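Local coordinates for protein Pts system, fructose-specific iiabc component (Borrelia burgdorferi, PDB 5DLE) that probably serves as the cytoplasmic IIB domain of a fructose-specific phosphotransferase transporter, relaying a phosphoryl group to fructose during its uptake, at residues A[25-30]-A[47-52]; A[16-21]-A[71-76]; A[35-40]-A[99-104]; A[65-70]-A[84-89]; A[10-15]-A[41-46]. All coordinates share one frame; numbering follows the deposited sequence. Where two conformers were deposited one is given.

Contact 1: residues A[25-30]-A[47-52]; sequences AHTYIA and VETQGS
T27 and T49 mark the closest backbone approach, with their CA atoms 6.3 Å apart. Here helical segment 25-30 lies over strand 47-50, the axes 8.2 Å apart and the N-to-C directions at 171°, almost antiparallel. T27 faces the strand and divides its work between two branches. With OG1 beside the backbone N (chi1 -65°), the methyl CG2 is carried anti to that N and pressed against T49 CB at 3.5 Å, tighter than ordinary van der Waals contact. The hydroxyl OG1 donates to Q50 O over 3.0 Å, and it comes from above the carbonyl plane, 41° out of it, not along a lone pair. Y28 crosses T49 at about a right angle, its OH 4.0 Å from T49 OG1, while that phenol is hydrogen-bonded to E56. On the strand, Q50 NE2 donates to E48 OE2 at 2.8 Å, nearly in its own amide plane, and E48 also forms a salt bridge with R82. T27 OG1 additionally accepts from C20 N. One buried hydroxyl thus both donates and accepts, which fixes its rotation and ties the start of helix 25-40 to the end of strand 44-50 within a beta-alpha-beta unit.

Contact 2: residues A[16-21]-A[71-76]; sequences AVTACP and ILAVDK
A19 lies in register with V74, and its CB also touches the long side chain of K76. In K76, CB passes P21 CD at 4.3 Å. The first torsion (chi1 64°) sets CG between the backbone N and the carbonyl carbon, and CG comes to 4.1 Å from A19 CB. Beyond CG the chain is extended, so CE runs past the same methyl, also at 4.1 Å, and NZ ends in a hydrogen bond to G51 O, past the end of strand 44-50. The backbones beneath are parallel, 2° apart, and form a ladder in which V17 N donates to I71 O, A73 N to V17 O, A19 N to A73 O and D75 N to A19 O. These are the middle two of the four parallel strands in the open alpha/beta fold of IIB domains, a fold related to that of low-molecular-weight phosphatases. C20 follows directly, at the position where fructose IIB domains carry the cysteine that is phosphorylated. One face holds A16, T18, I71 and A73; T18 packs on helix 25-40 and I71 reaches I103 and I104. On the other, V17 and L72 run alongside each other in the same direction, with V17 CG2 3.8 Å from L72 CD2, and A19 CB meets V74 CG1 at 3.8 Å. At the strand ends, D75 OD2 stands 3.4 Å from C20 SG and is hydrogen-bonded to T93.

Contact 3: residues A[35-40]-A[99-104]; sequences ENEAKK and NTENII
E37 reaches across to I104 and E101 and has by far the most surface buried here, even though it is a charged residue. The two helical segments, 35-40 and 100-104, cross at -60° with axes 9.5 Å apart. From E37, CB touches the methyl T100 CG2 at 3.8 Å, and CG touches both E101 CA and I104 CG1, each 3.7 Å away. The chain then bends at chi2 (66°), folding the carboxylate back alongside the helix of E101, so that OE2 lies 3.5 Å from E101 CG. I104 meets E37 through the CG1 branch, in one of two deposited conformers, and the two side chains are inclined to each other. E101 contributes mainly the aliphatic CB and CG at its base; its own carboxylate continues outward, and the planes of the two acid groups are 66° apart. The like-charged E37 OE2 and E101 OE2 come to 4.5 Å. K40 NZ, 4.9 Å from E101 OE2, is the nearest opposite charge across the contact. Q41 NE2 binds both E37 OE2 and the backbone carbonyl of E101, joining the two helices through one amide. T100 OG1 bonds to A96 O, which directs its methyl at E37. The neighbouring acid would be expected to make ionisation of E37 less favourable, whereas the amide of Q41 and the more distant K40 would work the other way; the close carbon contacts are made by the glutamate methylenes with T100 CG2, I104 CG1 and the E101 backbone.

Contact 4: residues A[65-70]-A[84-89]; sequences KNASVV and EGKRVY
K86 curls toward the carbonyls of segment 65-70 and ends in a hydrogen bond from NZ to A67 O, 2.7 Å long and lying in the carbonyl plane on a lone pair. Two successive bends, at chi2 (-66°) and chi3 (-54°), turn the chain back so that the ammonium reaches this point. NZ is also hydrogen-bonded to I64 O, and K65 O lies 2.9 Å from it. The positive end thus sits among carbonyl oxygens at the C-terminal end of helix 61-66, where the helix dipole would favour it. Along the backbone, V70 N donates to R87 O and Y89 N to V70 O, each at 2.9 Å, so V70 has both its amide and its carbonyl engaged by the neighbouring strand. Just before this ladder begins, a water fills the missing rung: it donates to S68 O and accepts from R87 N. Several other polar ends have partners outside the two segments: S68 OG bonds to E12, R87 NH1 to A110 O and Y89 OH to E106. Most of the carbon contact comes from V70, with CG2 on K86 CB at 3.8 Å, the side chains crossing at about a right angle, and V70 CB on V88 CG2 at 4.0 Å. Parallel bridging of V70 with V88 places this contact where strand 88-91, outermost within this chain, joins strand 69-74 in the parallel part of the alpha/beta sheet.

Contact 5: residues A[10-15]-A[41-46]; sequences KAEKIV and QGYSIR. With IMD (imidazole), chain E.
I14 touches both Y43 and I45, each with a different branch. I14 CD1 meets the Y43 ring obliquely, 3.7 Å from Y43 CD2, while I14 CG2 is pressed by I45 CD1 at 3.5 Å, closer than normal carbon contact; chi2 of I45 (77°) turns that terminal methyl back to the neighbouring strand. Y43 is flanked on another side by E12: E12 CB is 3.9 Å from Y43 CD1, and E12 O lies at the ring edge, near its plane. Beyond the contact the ring stacks with F108. E12 extends its chain outward: OE2 accepts from N3 of a bound imidazole at 2.7 Å, and the other oxygen is hydrogen-bonded to S68. That imidazole, whose C2 also lies 3.5 Å from Y43 OH, probably came from the crystallisation liquor. Beneath the side chains S44 N donates to E12 O, I14 N to S44 O and R46 N to I14 O. The turn into strand 44-50 is made by G42, whose positive phi (96°) closes helix 25-40 with a Schellman motif. Segments 13-15 and 44-46, 20° apart, are the beginnings of the two parallel strands that helix 25-40 connects in the beta-alpha-beta unit of the IIB fold.

All five contacts belong to one alpha/beta domain. Contacts 5, 2 and 4 pair successive strands of the sheet, 44-50 with 13-19, 13-19 with 69-74 and 69-74 with 88-91, while contact 1 sets helix 25-40 on strand 44-50 and contact 3 sets it against helix 100-107. Contacts 1 and 5 share strand 44-50 at opposite ends, their centres about 19 Å apart. Contact 1 touches contact 2, centres about 7 Å apart, near the loop after strand 13-19 that begins with C20. Along the chain contact 4 is nested inside the loop closed by contact 3, and contact 5 closes before contact 4 opens. Contacts 5, 2 and 4 thereby join distant residues into one sheet, with the C20 loop at one end.

Contact 1: residues A[25-30]-A[47-52]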
# COMPACT_ATOMS: atom_id res chain seq x y z
N ALA A 25 -1.98 -3.79 -0.91
CA ALA A 25 -0.53 -3.62 -1.02
C ALA A 25 0.24 -4.80 -0.40
O ALA A 25 1.11 -5.41 -1.06
CB ALA A 25 -0.04 -2.33 -0.38
N HIS A 26 0.00 -5.11 0.87
CA HIS A 26 0.78 -6.22 1.46
C HIS A 26 0.54 -7.53 0.73
O HIS A 26 1.49 -8.32 0.56
CB HIS A 26 0.51 -6.41 2.94
CG HIS A 26 1.25 -5.42 3.79
ND1 HIS A 26 1.66 -5.72 5.07
CD2 HIS A 26 1.59 -4.13 3.58
CE1 HIS A 26 2.23 -4.65 5.62
NE2 HIS A 26 2.20 -3.67 4.73
N THR A 27 -0.71 -7.79 0.33
CA THR A 27 -1.00 -9.03 -0.42
C THR A 27 -0.12 -9.12 -1.66
O THR A 27 0.50 -10.19 -1.91
CB THR A 27 -2.46 -9.03 -0.82
OG1 THR A 27 -3.24 -9.09 0.36
CG2 THR A 27 -2.82 -10.19 -1.72
N TYR A 28 -0.06 -8.04 -2.43
CA TYR A 28 0.66 -8.09 -3.70
C TYR A 28 2.15 -7.92 -3.51
O TYR A 28 2.95 -8.50 -4.28
CB TYR A 28 0.13 -7.00 -4.67
CG TYR A 28 -1.08 -7.50 -5.45
CD1 TYR A 28 -2.32 -7.52 -4.89
CD2 TYR A 28 -0.93 -8.03 -6.72
CE1 TYR A 28 -3.42 -8.02 -5.55
CE2 TYR A 28 -2.00 -8.55 -7.38
CZ TYR A 28 -3.24 -8.54 -6.80
OH TYR A 28 -4.32 -9.06 -7.48
N ILE A 29 2.59 -7.11 -2.53
CA ILE A 29 4.03 -7.02 -2.32
C ILE A 29 4.58 -8.38 -1.88
O ILE A 29 5.62 -8.83 -2.37
CB ILE A 29 4.37 -5.93 -1.28
CG1 ILE A 29 4.00 -4.55 -1.85
CG2 ILE A 29 5.89 -5.92 -1.01
CD1 ILE A 29 3.98 -3.46 -0.74
N ALA A 30 3.91 -9.02 -0.90
CA ALA A 30 4.37 -10.33 -0.46
C ALA A 30 4.40 -11.31 -1.63
O ALA A 30 5.37 -12.07 -1.80
CB ALA A 30 3.49 -10.87 0.67
N VAL A 47 1.24 -18.38 -6.88
CA VAL A 47 0.74 -17.66 -5.71
C VAL A 47 -0.75 -17.33 -5.88
O VAL A 47 -1.15 -16.72 -6.88
CB VAL A 47 1.53 -16.36 -5.45
CG1 VAL A 47 1.07 -15.71 -4.12
CG2 VAL A 47 2.98 -16.65 -5.34
N GLU A 48 -1.54 -17.71 -4.88
CA GLU A 48 -2.91 -17.27 -4.70
C GLU A 48 -2.91 -16.02 -3.83
O GLU A 48 -2.20 -15.96 -2.82
CB GLU A 48 -3.70 -18.39 -4.00
CG GLU A 48 -5.01 -17.97 -3.35
CD GLU A 48 -5.70 -19.17 -2.67
OE1 GLU A 48 -5.56 -20.29 -3.19
OE2 GLU A 48 -6.34 -19.00 -1.62
N THR A 49 -3.71 -15.03 -4.19
CA THR A 49 -3.77 -13.82 -3.40
C THR A 49 -5.17 -13.61 -2.82
O THR A 49 -6.17 -13.94 -3.45
CB THR A 49 -3.39 -12.56 -4.23
OG1 THR A 49 -4.19 -12.46 -5.41
CG2 THR A 49 -1.91 -12.58 -4.63
N GLN A 50 -5.21 -13.05 -1.62
CA GLN A 50 -6.48 -12.68 -0.96
C GLN A 50 -6.36 -11.31 -0.31
O GLN A 50 -5.44 -11.06 0.47
CB GLN A 50 -6.85 -13.70 0.13
CG GLN A 50 -6.67 -15.17 -0.27
CD GLN A 50 -7.36 -16.10 0.71
OE1 GLN A 50 -8.03 -15.63 1.67
NE2 GLN A 50 -7.23 -17.40 0.50
N GLY A 51 -7.43 -10.51 -0.48
CA GLY A 51 -7.64 -9.31 0.31
C GLY A 51 -8.94 -9.31 1.11
O GLY A 51 -9.46 -10.36 1.49
N SER A 52 -9.47 -8.11 1.39
CA SER A 52 -10.78 -8.01 2.01
C SER A 52 -11.91 -8.29 1.03
O SER A 52 -13.00 -8.69 1.45
CB SER A 52 -10.97 -6.63 2.63
OG SER A 52 -10.12 -6.46 3.74

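Contact 2: residues A[16-21]-A[71-76]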
# COMPACT_ATOMS: atom_id res chain seq x y z
N ALA A 16 2.15 -20.77 -2.88
CA ALA A 16 2.01 -19.85 -1.76
C ALA A 16 0.62 -19.24 -1.75
O ALA A 16 -0.04 -19.17 -2.80
CB ALA A 16 3.05 -18.71 -1.84
N VAL A 17 0.19 -18.78 -0.57
CA VAL A 17 -0.99 -17.91 -0.46
C VAL A 17 -0.53 -16.67 0.25
O VAL A 17 0.14 -16.76 1.29
CB VAL A 17 -2.14 -18.56 0.34
CG1 VAL A 17 -3.34 -17.62 0.39
CG2 VAL A 17 -2.56 -19.91 -0.24
N THR A 18 -0.90 -15.49 -0.28
CA THR A 18 -0.66 -14.26 0.47
C THR A 18 -2.02 -13.65 0.77
O THR A 18 -2.93 -13.67 -0.07
CB THR A 18 0.24 -13.30 -0.26
OG1 THR A 18 -0.42 -12.76 -1.43
CG2 THR A 18 1.58 -13.99 -0.62
N ALA A 19 -2.19 -13.17 2.00
CA ALA A 19 -3.51 -12.68 2.40
C ALA A 19 -3.34 -11.62 3.46
O ALA A 19 -2.95 -11.91 4.57
CB ALA A 19 -4.37 -13.83 2.93
N CYS A 20 -3.65 -10.37 3.10
CA CYS A 20 -3.69 -9.27 4.09
C CYS A 20 -5.00 -8.55 3.86
O CYS A 20 -5.25 -8.07 2.75
CB CYS A 20 -2.48 -8.37 3.89
SG CYS A 20 -2.62 -6.93 5.00
N PRO A 21 -5.83 -8.39 4.89
CA PRO A 21 -7.15 -7.78 4.67
C PRO A 21 -7.15 -6.26 4.81
O PRO A 21 -8.14 -5.68 5.23
CB PRO A 21 -8.01 -8.41 5.77
CG PRO A 21 -7.03 -8.58 6.91
CD PRO A 21 -5.70 -8.99 6.22
N ILE A 71 3.92 -22.05 1.21
CA ILE A 71 4.27 -20.88 2.00
C ILE A 71 3.01 -20.04 2.17
O ILE A 71 2.37 -19.65 1.18
CB ILE A 71 5.39 -20.05 1.35
CG1 ILE A 71 6.65 -20.91 1.22
CG2 ILE A 71 5.69 -18.74 2.15
CD1 ILE A 71 7.78 -20.17 0.53
N LEU A 72 2.63 -19.79 3.41
CA LEU A 72 1.44 -18.97 3.69
C LEU A 72 1.93 -17.68 4.30
O LEU A 72 2.50 -17.70 5.40
CB LEU A 72 0.51 -19.68 4.67
CG LEU A 72 0.02 -21.05 4.24
CD1 LEU A 72 -0.93 -21.64 5.29
CD2 LEU A 72 -0.60 -21.04 2.81
N ALA A 73 1.70 -16.57 3.61
CA ALA A 73 2.10 -15.28 4.14
C ALA A 73 0.78 -14.54 4.40
O ALA A 73 0.23 -13.90 3.49
CB ALA A 73 3.02 -14.54 3.16
N VAL A 74 0.27 -14.66 5.63
CA VAL A 74 -1.13 -14.33 5.90
C VAL A 74 -1.23 -13.54 7.18
O VAL A 74 -0.49 -13.79 8.15
CB VAL A 74 -2.03 -15.59 5.95
CG1 VAL A 74 -1.97 -16.32 4.60
CG2 VAL A 74 -1.55 -16.59 7.01
N ASP A 75 -2.16 -12.58 7.15
CA ASP A 75 -2.52 -11.80 8.32
C ASP A 75 -3.98 -11.99 8.66
O ASP A 75 -4.60 -11.09 9.25
CB ASP A 75 -2.29 -10.32 8.07
CG ASP A 75 -0.86 -10.00 7.63
OD1 ASP A 75 0.11 -10.61 8.13
OD2 ASP A 75 -0.71 -9.04 6.84
N LYS A 76 -4.57 -13.09 8.23
CA LYS A 76 -5.93 -13.49 8.55
C LYS A 76 -5.97 -15.00 8.42
O LYS A 76 -5.08 -15.60 7.81
CB LYS A 76 -6.96 -12.82 7.63
CG LYS A 76 -6.84 -13.24 6.16
CD LYS A 76 -8.00 -12.68 5.34
CE LYS A 76 -8.24 -13.53 4.09
NZ LYS A 76 -9.34 -13.00 3.22

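Contact 3: residues A[35-40]-A[99-104]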
# COMPACT_ATOMS: atom_id res chain seq x y z
N GLU A 35 7.52 -14.46 -5.43
CA GLU A 35 7.75 -14.90 -6.82
C GLU A 35 9.16 -14.57 -7.28
O GLU A 35 9.83 -15.43 -7.86
CB GLU A 35 6.72 -14.24 -7.75
CG GLU A 35 5.31 -14.78 -7.56
CD GLU A 35 4.22 -13.92 -8.19
OE1 GLU A 35 4.52 -12.87 -8.81
OE2 GLU A 35 3.04 -14.31 -8.02
N ASN A 36 9.65 -13.35 -7.03
CA ASN A 36 10.99 -12.99 -7.50
C ASN A 36 12.05 -13.81 -6.81
O ASN A 36 13.03 -14.21 -7.45
CB ASN A 36 11.26 -11.49 -7.28
CG ASN A 36 10.54 -10.61 -8.29
OD1 ASN A 36 10.14 -11.09 -9.37
ND2 ASN A 36 10.45 -9.32 -8.01
N GLU A 37 11.93 -14.03 -5.50
CA GLU A 37 12.97 -14.75 -4.77
C GLU A 37 12.93 -16.24 -5.09
O GLU A 37 13.99 -16.88 -5.20
CB GLU A 37 12.82 -14.50 -3.27
CG GLU A 37 13.90 -15.19 -2.42
CD GLU A 37 15.31 -14.62 -2.66
OE1 GLU A 37 15.47 -13.41 -2.97
OE2 GLU A 37 16.27 -15.42 -2.50
N ALA A 38 11.74 -16.81 -5.27
CA ALA A 38 11.64 -18.22 -5.68
C ALA A 38 12.35 -18.42 -7.00
O ALA A 38 13.10 -19.39 -7.17
CB ALA A 38 10.17 -18.62 -5.83
N LYS A 39 12.11 -17.53 -7.95
CA LYS A 39 12.73 -17.68 -9.27
C LYS A 39 14.23 -17.48 -9.18
O LYS A 39 15.01 -18.24 -9.80
CB LYS A 39 12.05 -16.73 -10.26
CG LYS A 39 10.64 -17.26 -10.63
CD LYS A 39 9.88 -16.38 -11.61
CE LYS A 39 8.91 -15.47 -10.88
NZ LYS A 39 8.40 -14.38 -11.78
N LYS A 40 14.69 -16.54 -8.35
CA LYS A 40 16.13 -16.36 -8.15
C LYS A 40 16.77 -17.64 -7.63
O LYS A 40 17.88 -18.01 -8.08
CB LYS A 40 16.41 -15.19 -7.22
CG LYS A 40 17.89 -14.93 -6.94
CD LYS A 40 18.05 -13.81 -5.91
CE LYS A 40 19.52 -13.59 -5.59
NZ LYS A 40 19.69 -12.60 -4.49
N ASN A 99 11.83 -10.62 4.92
CA ASN A 99 12.76 -11.72 5.15
C ASN A 99 12.63 -12.77 4.07
O ASN A 99 12.73 -13.95 4.35
CB ASN A 99 12.51 -12.36 6.52
CG ASN A 99 13.72 -13.14 7.06
OD1 ASN A 99 14.87 -12.89 6.68
ND2 ASN A 99 13.46 -14.05 7.99
N THR A 100 12.41 -12.34 2.81
CA THR A 100 11.93 -13.27 1.79
C THR A 100 12.94 -14.38 1.47
O THR A 100 12.55 -15.54 1.33
CB THR A 100 11.59 -12.52 0.49
OG1 THR A 100 10.98 -11.25 0.75
CG2 THR A 100 10.64 -13.39 -0.34
N GLU A 101 14.22 -14.00 1.32
CA GLU A 101 15.25 -14.99 0.99
C GLU A 101 15.28 -16.09 2.03
O GLU A 101 15.27 -17.29 1.69
CB GLU A 101 16.60 -14.28 0.92
CG GLU A 101 17.79 -15.20 0.63
CD GLU A 101 19.10 -14.43 0.78
OE1 GLU A 101 19.23 -13.60 1.72
OE2 GLU A 101 19.99 -14.65 -0.06
N ASN A 102 15.34 -15.70 3.30
CA ASN A 102 15.41 -16.68 4.36
C ASN A 102 14.14 -17.51 4.43
O ASN A 102 14.20 -18.73 4.63
CB ASN A 102 15.73 -15.98 5.67
CG ASN A 102 17.19 -15.50 5.74
OD1 ASN A 102 18.07 -15.98 5.00
ND2 ASN A 102 17.47 -14.54 6.64
N ILE A 103 12.97 -16.89 4.22
CA ILE A 103 11.73 -17.64 4.32
C ILE A 103 11.65 -18.72 3.25
O ILE A 103 11.20 -19.84 3.51
CB ILE A 103 10.53 -16.69 4.28
CG1 ILE A 103 10.32 -16.14 5.68
CG2 ILE A 103 9.27 -17.37 3.73
CD1 ILE A 103 9.43 -14.95 5.69
N ILE A 104 12.05 -18.40 2.02
CA ILE A 104 12.05 -19.40 0.94
C ILE A 104 12.92 -20.58 1.35
O ILE A 104 12.54 -21.75 1.21
CB ILE A 104 12.55 -18.79 -0.38
CG1 ILE A 104 11.61 -17.70 -0.93
CG2 ILE A 104 12.80 -19.90 -1.44
CD1 ILE A 104 10.20 -18.16 -1.13
O HOH W 1 18.64 -15.63 -3.07

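Contact 4: residues A[65-70]-A[84-89]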
# COMPACT_ATOMS: atom_id res chain seq x y z
N LYS A 65 -0.90 -30.61 -4.84
CA LYS A 65 -0.35 -31.97 -4.91
C LYS A 65 1.11 -31.97 -5.36
O LYS A 65 1.96 -32.66 -4.78
CB LYS A 65 -1.21 -32.82 -5.85
CG LYS A 65 -0.58 -34.15 -6.16
CD LYS A 65 -1.42 -34.95 -7.20
CE LYS A 65 -0.62 -36.13 -7.72
NZ LYS A 65 0.38 -35.69 -8.76
N ASN A 66 1.44 -31.19 -6.40
CA ASN A 66 2.77 -31.24 -6.98
C ASN A 66 3.81 -30.42 -6.23
O ASN A 66 5.00 -30.55 -6.52
CB ASN A 66 2.70 -30.79 -8.44
CG ASN A 66 1.90 -31.76 -9.29
OD1 ASN A 66 1.86 -32.96 -9.01
ND2 ASN A 66 1.25 -31.25 -10.32
N ALA A 67 3.39 -29.58 -5.29
CA ALA A 67 4.32 -28.66 -4.64
C ALA A 67 5.25 -29.39 -3.67
O ALA A 67 4.85 -30.32 -2.98
CB ALA A 67 3.51 -27.62 -3.86
N SER A 68 6.49 -28.89 -3.59
CA SER A 68 7.41 -29.37 -2.57
C SER A 68 7.09 -28.77 -1.22
O SER A 68 7.30 -29.41 -0.18
CB SER A 68 8.85 -29.04 -2.92
OG SER A 68 9.25 -29.77 -4.06
N VAL A 69 6.65 -27.51 -1.23
CA VAL A 69 6.39 -26.76 -0.00
C VAL A 69 5.22 -25.82 -0.25
O VAL A 69 4.97 -25.42 -1.39
CB VAL A 69 7.65 -25.96 0.43
CG1 VAL A 69 8.76 -26.91 0.90
CG2 VAL A 69 8.22 -25.21 -0.76
N VAL A 70 4.52 -25.46 0.83
CA VAL A 70 3.48 -24.43 0.82
C VAL A 70 3.95 -23.28 1.72
O VAL A 70 4.29 -23.51 2.88
CB VAL A 70 2.15 -24.98 1.37
CG1 VAL A 70 1.08 -23.89 1.44
CG2 VAL A 70 1.63 -26.21 0.54
N GLU A 84 -3.08 -30.28 4.12
CA GLU A 84 -2.70 -31.46 4.91
C GLU A 84 -1.72 -32.35 4.15
O GLU A 84 -1.88 -32.59 2.95
CB GLU A 84 -3.94 -32.28 5.28
CG GLU A 84 -4.72 -31.64 6.40
CD GLU A 84 -5.89 -32.50 6.83
OE1 GLU A 84 -6.06 -33.61 6.27
OE2 GLU A 84 -6.62 -32.06 7.75
N GLY A 85 -0.69 -32.81 4.86
CA GLY A 85 0.28 -33.72 4.25
C GLY A 85 1.42 -33.00 3.56
O GLY A 85 2.34 -33.65 3.10
N LYS A 86 1.36 -31.66 3.45
CA LYS A 86 2.41 -30.85 2.85
C LYS A 86 3.22 -30.16 3.93
O LYS A 86 2.71 -29.85 5.01
CB LYS A 86 1.83 -29.76 1.94
CG LYS A 86 0.69 -30.20 1.00
CD LYS A 86 1.15 -31.22 -0.07
CE LYS A 86 2.36 -30.69 -0.87
NZ LYS A 86 2.56 -31.53 -2.15
N ARG A 87 4.48 -29.89 3.64
CA ARG A 87 5.23 -28.97 4.48
C ARG A 87 4.64 -27.59 4.30
O ARG A 87 4.51 -27.12 3.17
CB ARG A 87 6.71 -28.94 4.11
CG ARG A 87 7.42 -30.28 4.33
CD ARG A 87 8.91 -30.01 4.18
NE ARG A 87 9.74 -31.22 4.31
CZ ARG A 87 10.37 -31.54 5.42
NH1 ARG A 87 10.27 -30.76 6.50
NH2 ARG A 87 11.14 -32.63 5.45
N VAL A 88 4.29 -26.94 5.41
CA VAL A 88 3.66 -25.62 5.36
C VAL A 88 4.45 -24.68 6.25
O VAL A 88 4.66 -24.96 7.43
CB VAL A 88 2.18 -25.68 5.80
CG1 VAL A 88 1.59 -24.25 5.82
CG2 VAL A 88 1.34 -26.58 4.89
N TYR A 89 4.89 -23.55 5.67
CA TYR A 89 5.62 -22.52 6.40
C TYR A 89 4.71 -21.31 6.43
O TYR A 89 4.48 -20.68 5.39
CB TYR A 89 6.93 -22.20 5.71
CG TYR A 89 7.87 -21.44 6.58
CD1 TYR A 89 7.98 -21.71 7.94
CD2 TYR A 89 8.64 -20.45 6.05
CE1 TYR A 89 8.86 -20.99 8.74
CE2 TYR A 89 9.53 -19.73 6.84
CZ TYR A 89 9.63 -20.00 8.16
OH TYR A 89 10.52 -19.26 8.91
O HOH W 2 5.34 -30.93 1.08

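Contact 5: residues A[10-15]-A[41-46]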
# COMPACT_ATOMS: atom_id res chain seq x y z
N LYS A 10 13.34 -31.21 -13.78
CA LYS A 10 12.23 -30.31 -13.47
C LYS A 10 12.45 -29.60 -12.12
O LYS A 10 12.55 -30.25 -11.08
CB LYS A 10 10.91 -31.08 -13.45
N ALA A 11 12.51 -28.27 -12.17
CA ALA A 11 12.67 -27.48 -10.95
C ALA A 11 11.55 -27.80 -9.97
O ALA A 11 10.40 -28.02 -10.36
CB ALA A 11 12.65 -25.98 -11.28
N GLU A 12 11.90 -27.84 -8.69
CA GLU A 12 10.88 -28.07 -7.68
C GLU A 12 9.86 -26.94 -7.69
O GLU A 12 10.15 -25.82 -8.12
CB GLU A 12 11.49 -28.16 -6.30
CG GLU A 12 12.49 -29.26 -6.14
CD GLU A 12 12.78 -29.40 -4.69
OE1 GLU A 12 11.81 -29.62 -3.96
OE2 GLU A 12 13.95 -29.22 -4.30
N LYS A 13 8.67 -27.24 -7.19
CA LYS A 13 7.55 -26.31 -7.23
C LYS A 13 7.22 -25.81 -5.83
O LYS A 13 7.13 -26.58 -4.87
CB LYS A 13 6.32 -26.99 -7.84
CG LYS A 13 6.53 -27.35 -9.35
CD LYS A 13 5.33 -28.09 -9.89
CE LYS A 13 5.55 -28.47 -11.34
NZ LYS A 13 4.27 -28.89 -11.97
N ILE A 14 7.00 -24.50 -5.72
CA ILE A 14 6.49 -23.90 -4.49
C ILE A 14 5.08 -23.41 -4.79
O ILE A 14 4.83 -22.91 -5.90
CB ILE A 14 7.39 -22.73 -4.04
CG1 ILE A 14 8.81 -23.22 -3.74
CG2 ILE A 14 6.76 -21.97 -2.82
CD1 ILE A 14 9.79 -22.12 -3.36
N VAL A 15 4.16 -23.57 -3.85
CA VAL A 15 2.91 -22.80 -3.93
C VAL A 15 2.82 -21.90 -2.71
O VAL A 15 3.37 -22.20 -1.63
CB VAL A 15 1.65 -23.69 -4.06
CG1 VAL A 15 1.71 -24.47 -5.38
CG2 VAL A 15 1.48 -24.63 -2.85
N GLN A 41 16.11 -18.34 -6.71
CA GLN A 41 16.61 -19.59 -6.16
C GLN A 41 16.36 -20.80 -7.06
O GLN A 41 16.75 -21.92 -6.68
CB GLN A 41 16.02 -19.82 -4.76
CG GLN A 41 16.56 -18.80 -3.70
CD GLN A 41 16.11 -19.07 -2.26
OE1 GLN A 41 16.00 -20.22 -1.84
NE2 GLN A 41 15.86 -17.99 -1.47
N GLY A 42 15.71 -20.63 -8.21
CA GLY A 42 15.55 -21.72 -9.17
C GLY A 42 14.25 -22.50 -9.11
O GLY A 42 14.15 -23.56 -9.73
N TYR A 43 13.25 -22.01 -8.38
CA TYR A 43 12.02 -22.76 -8.18
C TYR A 43 10.93 -22.22 -9.08
O TYR A 43 10.90 -21.04 -9.41
CB TYR A 43 11.55 -22.62 -6.72
CG TYR A 43 12.55 -23.14 -5.73
CD1 TYR A 43 12.86 -24.51 -5.69
CD2 TYR A 43 13.21 -22.30 -4.85
CE1 TYR A 43 13.78 -24.99 -4.81
CE2 TYR A 43 14.11 -22.77 -3.94
CZ TYR A 43 14.42 -24.13 -3.94
OH TYR A 43 15.34 -24.64 -3.06
N SER A 44 10.00 -23.10 -9.40
CA SER A 44 8.70 -22.77 -9.98
C SER A 44 7.80 -22.27 -8.87
O SER A 44 7.90 -22.75 -7.73
CB SER A 44 8.11 -24.04 -10.61
OG SER A 44 7.07 -23.71 -11.50
N ILE A 45 6.92 -21.30 -9.16
CA ILE A 45 6.11 -20.72 -8.08
C ILE A 45 4.71 -20.39 -8.62
O ILE A 45 4.57 -19.85 -9.72
CB ILE A 45 6.84 -19.47 -7.50
CG1 ILE A 45 6.02 -18.73 -6.43
CG2 ILE A 45 7.17 -18.46 -8.60
CD1 ILE A 45 6.07 -19.44 -5.11
N ARG A 46 3.67 -20.72 -7.84
CA ARG A 46 2.31 -20.23 -8.07
C ARG A 46 1.82 -19.59 -6.79
O ARG A 46 1.99 -20.19 -5.72
CB ARG A 46 1.37 -21.38 -8.47
CG ARG A 46 1.30 -21.59 -9.99
CD ARG A 46 0.28 -20.63 -10.66
NE ARG A 46 -1.05 -20.95 -10.15
CZ ARG A 46 -1.82 -20.20 -9.39
NH1 ARG A 46 -1.53 -18.93 -9.08
NH2 ARG A 46 -2.97 -20.73 -8.99
N1 IMD E . 15.87 -27.69 -0.55
C2 IMD E . 15.22 -27.85 -1.73
N3 IMD E . 14.61 -29.06 -1.72
C4 IMD E . 14.87 -29.66 -0.54
C5 IMD E . 15.67 -28.80 0.20